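Local coordinates for protein halogenase PltM (Pseudomonas fluorescens, PDB 6BZN) that halogenates phenolic compounds as a flavin-dependent enzyme, with chlorinase, brominase and iodinase activity, at residues F345-F350 with C402-F407; L211-C216 with T395-V400. All coordinates share one frame; numbering follows the deposited sequence. Where two conformers were deposited one is given.

How the contacts relate
Both contacts use helix 383-406, and each brings a loop onto it. Following the chain from the N terminus, the loop 211-214 leads into strand 215-223 of the seven-stranded mixed sheet; after 178 intervening residues, contact 2 closes when that loop reaches 395-400. Within this span lies 345-350, between helices 340-343 and 352-374, and contact 1 closes when it meets 402-407, at and just past the C-terminal end of helix 383-406. The chain spans closed by the two contacts cross, since their segments alternate in sequence. The contact centres lie about 6 Å apart, and they touch directly: Asp-347 reaches Thr-215, and its CB packs on Val-400 CG1.

Contact 1: residues F345-F350 with C402-F407; sequences FIDPLF and CSYEAF
A buried carboxylate, Asp-347, meets the hydroxyl of Tyr-404 from the CE1 edge of the ring, the two side chains coming from opposite directions. Tyr-404 OH donates to Asp-347 OD2 at 2.7 Å, arriving on the syn side but 27° out of the carboxylate plane, which is turned 78° from that of the ring. With CG swung opposite the backbone N (chi1 -161°), Asp-347 also keeps OD1 near its own loop: the anti lone pair of OD1 accepts from Leu-349 N at 2.9 Å, forming an Asx turn. Trp-257 NE1 also bonds OD1, and probably Thr-215 OG1 bonds OD2; these partners would probably stabilise a buried carboxylate in its charged form.

The turn belongs to the loop between helices 340-343 and 352-374, just before Ser-351, an FAD-binding residue, and it meets the last turn of helix 383-406 and Phe-407 beyond it. The branched apolar end of Leu-349 puts one methyl, CD2, 3.5 Å from Ser-403 CB and 3.8 Å from Phe-407 CZ. Alongside, the edge of the Phe-350 ring presents CE2 to Ser-403 OG at 3.3 Å; that small hydroxyl bonds to Leu-399 O and Trp-416. Trp-420 stacks on the Phe-350 ring.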
loop_
_atom_site.group_PDB
_atom_site.type_symbol
_atom_site.label_atom_id
_atom_site.label_comp_id
_atom_site.label_asym_id
_atom_site.label_seq_id
_atom_site.Cartn_x
_atom_site.Cartn_y
_atom_site.Cartn_z
ATOM N N PHE A 345 4.558 9.111 0.116
ATOM C CA PHE A 345 4.708 7.743 0.604
ATOM C C PHE A 345 5.159 7.768 2.046
ATOM O O PHE A 345 5.931 8.626 2.420
ATOM C CB PHE A 345 5.731 6.974 -0.221
ATOM C CG PHE A 345 5.783 5.510 0.118
ATOM C CD1 PHE A 345 4.784 4.661 -0.330
ATOM C CD2 PHE A 345 6.808 4.989 0.887
ATOM C CE1 PHE A 345 4.813 3.304 -0.024
ATOM C CE2 PHE A 345 6.854 3.636 1.189
ATOM C CZ PHE A 345 5.851 2.790 0.725
ATOM N N ILE A 346 4.691 6.812 2.851
ATOM C CA ILE A 346 5.045 6.786 4.267
ATOM C C ILE A 346 5.903 5.578 4.608
ATOM O O ILE A 346 7.044 5.733 5.035
ATOM C CB ILE A 346 3.781 6.856 5.151
ATOM C CG1 ILE A 346 2.996 8.160 4.879
ATOM C CG2 ILE A 346 4.145 6.746 6.621
ATOM C CD1 ILE A 346 3.747 9.464 5.116
ATOM N N ASP A 347 5.372 4.376 4.429
ATOM C CA ASP A 347 6.095 3.178 4.849
ATOM C C ASP A 347 5.413 1.946 4.268
ATOM O O ASP A 347 4.229 1.987 3.985
ATOM C CB ASP A 347 6.106 3.108 6.391
ATOM C CG ASP A 347 7.195 2.196 6.963
ATOM O OD1 ASP A 347 6.922 0.980 7.076
ATOM O OD2 ASP A 347 8.301 2.693 7.349
ATOM N N PRO A 348 6.161 0.849 4.082
ATOM C CA PRO A 348 5.489 -0.397 3.711
ATOM C C PRO A 348 4.509 -0.933 4.761
ATOM O O PRO A 348 3.631 -1.744 4.419
ATOM C CB PRO A 348 6.639 -1.383 3.519
ATOM C CG PRO A 348 7.828 -0.749 4.185
ATOM C CD PRO A 348 7.627 0.721 4.006
ATOM N N LEU A 349 4.648 -0.490 6.010
ATOM C CA LEU A 349 3.859 -1.018 7.120
ATOM C C LEU A 349 2.371 -0.806 6.914
ATOM O O LEU A 349 1.907 0.323 6.789
ATOM C CB LEU A 349 4.274 -0.377 8.445
ATOM C CG LEU A 349 3.566 -0.950 9.677
ATOM C CD1 LEU A 349 4.025 -2.372 9.938
ATOM C CD2 LEU A 349 3.777 -0.079 10.903
ATOM N N PHE A 350 1.636 -1.910 6.900
ATOM C CA PHE A 350 0.185 -1.956 6.631
ATOM C C PHE A 350 -0.198 -1.810 5.171
ATOM O O PHE A 350 -1.391 -1.823 4.859
ATOM C CB PHE A 350 -0.632 -0.966 7.482
ATOM C CG PHE A 350 -0.545 -1.211 8.952
ATOM C CD1 PHE A 350 -0.975 -2.418 9.480
ATOM C CD2 PHE A 350 -0.067 -0.246 9.806
ATOM C CE1 PHE A 350 -0.920 -2.674 10.836
ATOM C CE2 PHE A 350 -0.007 -0.489 11.168
ATOM C CZ PHE A 350 -0.434 -1.703 11.684
ATOM N N CYS A 402 2.694 6.306 14.803
ATOM C CA CYS A 402 2.189 5.773 16.082
ATOM C C CYS A 402 2.467 4.265 16.225
ATOM O O CYS A 402 2.741 3.795 17.329
ATOM C CB CYS A 402 0.706 6.095 16.254
ATOM S SG CYS A 402 0.404 7.877 16.425
ATOM N N SER A 403 2.424 3.519 15.120
ATOM C CA SER A 403 2.754 2.104 15.141
ATOM C C SER A 403 4.214 1.852 15.516
ATOM O O SER A 403 4.502 0.978 16.323
ATOM C CB SER A 403 2.458 1.457 13.789
ATOM O OG SER A 403 1.078 1.500 13.501
ATOM N N TYR A 404 5.130 2.607 14.915
ATOM C CA TYR A 404 6.548 2.459 15.241
ATOM C C TYR A 404 6.813 2.716 16.749
ATOM O O TYR A 404 7.689 2.100 17.327
ATOM C CB TYR A 404 7.418 3.377 14.385
ATOM C CG TYR A 404 7.904 2.795 13.065
ATOM C CD1 TYR A 404 7.109 2.817 11.928
ATOM C CD2 TYR A 404 9.186 2.253 12.945
ATOM C CE1 TYR A 404 7.576 2.321 10.714
ATOM C CE2 TYR A 404 9.649 1.756 11.736
ATOM C CZ TYR A 404 8.844 1.796 10.615
ATOM O OH TYR A 404 9.320 1.311 9.398
ATOM N N GLU A 405 6.062 3.623 17.368
ATOM C CA GLU A 405 6.183 3.836 18.817
ATOM C C GLU A 405 5.624 2.630 19.581
ATOM O O GLU A 405 6.207 2.196 20.574
ATOM C CB GLU A 405 5.466 5.111 19.239
ATOM C CG GLU A 405 5.583 5.451 20.721
ATOM C CD GLU A 405 6.998 5.771 21.181
ATOM O OE1 GLU A 405 7.865 6.146 20.356
ATOM O OE2 GLU A 405 7.233 5.659 22.402
ATOM N N ALA A 406 4.505 2.089 19.108
ATOM C CA ALA A 406 3.919 0.892 19.701
ATOM C C ALA A 406 4.799 -0.360 19.581
ATOM O O ALA A 406 4.575 -1.322 20.320
ATOM C CB ALA A 406 2.549 0.617 19.109
ATOM N N PHE A 407 5.770 -0.370 18.663
ATOM C CA PHE A 407 6.738 -1.464 18.585
ATOM C C PHE A 407 7.569 -1.665 19.863
ATOM O O PHE A 407 8.222 -2.697 19.996
ATOM C CB PHE A 407 7.770 -1.259 17.457
ATOM C CG PHE A 407 7.241 -1.315 16.034
ATOM C CD1 PHE A 407 5.961 -1.772 15.694
ATOM C CD2 PHE A 407 8.105 -0.951 15.001
ATOM C CE1 PHE A 407 5.551 -1.807 14.352
ATOM C CE2 PHE A 407 7.708 -0.999 13.674
ATOM C CZ PHE A 407 6.427 -1.415 13.343
#

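Contact 2: residues L211-C216 with T395-V400; sequences LATDTC and TNDQLV
This is a polar, partly buried contact in which one helical carboxylate, that of Asp-397, grips the backbone of a loop just before strand 215-223 enters the mixed sheet. Its two oxygens face two successive peptide N-H groups. Ala-212 N donates to Asp-397 OD2 at 2.9 Å, nearly straight at 168°. Thr-213 N donates to Asp-397 OD1 at 3.0 Å, more bent at 136°; both bonds use syn lone pairs. Thr-213 OG1 adds a third bond, to Asp-397 OD1 at 2.8 Å, arriving on the anti side and 25° out of the carboxylate plane. With OD2 held by Ala-212 N and OD1 by Thr-213, rotation of the carboxylate should be restricted, and the three donors would probably help to stabilise its negative charge.

The loop 211-214 is laid against helix 383-406 in this way, linking the sheet to the helical part of the chain. Aspartate suits a site facing consecutive amides, and its CG, anti to N, extends from the helix to meet them. Threonine suits the other side because its two branches do different work: OG1 bonds the carboxylate, while CG2 packs on Val-400 CG1 at 3.8 Å. The small side chain of Ala-212 leaves its N-H close to the carboxylate, with CB 3.7 Å from Asp-397 OD2. Leu-211 lays CD2 obliquely beside the carboxylate, 3.6 Å from Asp-397 OD2. Beyond the contact, Thr-213 O accepts from Arg-323, and the Leu-211 side chain lies about 5 Å from that of Tyr-326, an FAD-binding residue.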
loop_
_atom_site.group_PDB
_atom_site.type_symbol
_atom_site.label_atom_id
_atom_site.label_comp_id
_atom_site.label_asym_id
_atom_site.label_seq_id
_atom_site.Cartn_x
_atom_site.Cartn_y
_atom_site.Cartn_z
ATOM N N LEU A 211 6.433 15.665 8.466
ATOM C CA LEU A 211 6.207 14.214 8.542
ATOM C C LEU A 211 6.671 13.668 9.877
ATOM O O LEU A 211 7.798 13.948 10.312
ATOM C CB LEU A 211 6.920 13.463 7.408
ATOM C CG LEU A 211 6.296 13.680 6.037
ATOM C CD1 LEU A 211 7.154 13.045 4.963
ATOM C CD2 LEU A 211 4.868 13.138 5.974
ATOM N N ALA A 212 5.799 12.892 10.519
ATOM C CA ALA A 212 6.129 12.187 11.761
ATOM C C ALA A 212 6.978 10.936 11.551
ATOM O O ALA A 212 7.679 10.526 12.464
ATOM C CB ALA A 212 4.860 11.825 12.531
ATOM N N THR A 213 6.895 10.319 10.365
ATOM C CA THR A 213 7.621 9.102 10.072
ATOM C C THR A 213 8.922 9.438 9.333
ATOM O O THR A 213 8.897 10.139 8.319
ATOM C CB THR A 213 6.765 8.151 9.217
ATOM O OG1 THR A 213 5.469 8.005 9.814
ATOM C CG2 THR A 213 7.400 6.794 9.118
ATOM N N ASP A 214 10.032 8.914 9.847
ATOM C CA ASP A 214 11.368 9.071 9.272
ATOM C C ASP A 214 12.018 7.695 9.300
ATOM O O ASP A 214 12.580 7.283 10.322
ATOM C CB ASP A 214 12.141 10.102 10.099
ATOM C CG ASP A 214 13.528 10.428 9.540
ATOM O OD1 ASP A 214 13.993 9.842 8.539
ATOM O OD2 ASP A 214 14.164 11.320 10.150
ATOM N N THR A 215 11.910 6.972 8.183
ATOM C CA THR A 215 12.335 5.600 8.108
ATOM C C THR A 215 13.111 5.309 6.851
ATOM O O THR A 215 12.967 6.010 5.846
ATOM C CB THR A 215 11.150 4.597 8.162
ATOM O OG1 THR A 215 10.227 4.853 7.103
ATOM C CG2 THR A 215 10.427 4.656 9.508
ATOM N N CYS A 216 13.925 4.260 6.941
ATOM C CA CYS A 216 14.702 3.730 5.828
ATOM C C CYS A 216 14.230 2.304 5.568
ATOM O O CYS A 216 13.497 1.723 6.384
ATOM C CB CYS A 216 16.206 3.753 6.133
ATOM S SG CYS A 216 16.715 2.751 7.543
ATOM N N THR A 395 -3.067 10.626 7.027
ATOM C CA THR A 395 -3.563 9.527 7.865
ATOM C C THR A 395 -2.542 8.408 7.953
ATOM O O THR A 395 -2.288 7.884 9.024
ATOM C CB THR A 395 -4.900 8.984 7.341
ATOM O OG1 THR A 395 -5.883 10.009 7.463
ATOM C CG2 THR A 395 -5.369 7.753 8.150
ATOM N N ASN A 396 -1.953 8.062 6.814
ATOM C CA ASN A 396 -0.941 7.019 6.730
ATOM C C ASN A 396 0.262 7.374 7.633
ATOM O O ASN A 396 0.785 6.517 8.350
ATOM C CB ASN A 396 -0.551 6.862 5.245
ATOM C CG ASN A 396 0.235 5.597 4.914
ATOM O OD1 ASN A 396 0.616 4.777 5.773
ATOM N ND2 ASN A 396 0.468 5.425 3.621
ATOM N N ASP A 397 0.646 8.656 7.636
ATOM C CA ASP A 397 1.756 9.146 8.480
ATOM C C ASP A 397 1.453 8.980 9.977
ATOM O O ASP A 397 2.329 8.546 10.732
ATOM C CB ASP A 397 2.038 10.608 8.169
ATOM C CG ASP A 397 3.324 11.125 8.813
ATOM O OD1 ASP A 397 4.327 10.384 8.908
ATOM O OD2 ASP A 397 3.339 12.320 9.184
ATOM N N GLN A 398 0.235 9.321 10.408
ATOM C CA GLN A 398 -0.145 9.128 11.816
ATOM C C GLN A 398 -0.213 7.643 12.155
ATOM O O GLN A 398 0.381 7.201 13.149
ATOM C CB GLN A 398 -1.464 9.827 12.161
ATOM C CG GLN A 398 -1.354 11.339 12.356
ATOM C CD GLN A 398 -0.509 11.737 13.565
ATOM O OE1 GLN A 398 -0.777 11.319 14.699
ATOM N NE2 GLN A 398 0.526 12.542 13.330
ATOM N N LEU A 399 -0.877 6.862 11.303
ATOM C CA LEU A 399 -0.968 5.423 11.542
ATOM C C LEU A 399 0.403 4.788 11.751
ATOM O O LEU A 399 0.612 4.053 12.726
ATOM C CB LEU A 399 -1.698 4.727 10.396
ATOM C CG LEU A 399 -1.686 3.196 10.381
ATOM C CD1 LEU A 399 -2.472 2.635 11.562
ATOM C CD2 LEU A 399 -2.214 2.661 9.067
ATOM N N VAL A 400 1.334 5.099 10.859
ATOM C CA VAL A 400 2.614 4.428 10.834
ATOM C C VAL A 400 3.517 4.955 11.946
ATOM O O VAL A 400 4.124 4.163 12.651
ATOM C CB VAL A 400 3.297 4.524 9.448
ATOM C CG1 VAL A 400 4.752 4.085 9.522
ATOM C CG2 VAL A 400 2.544 3.671 8.441
#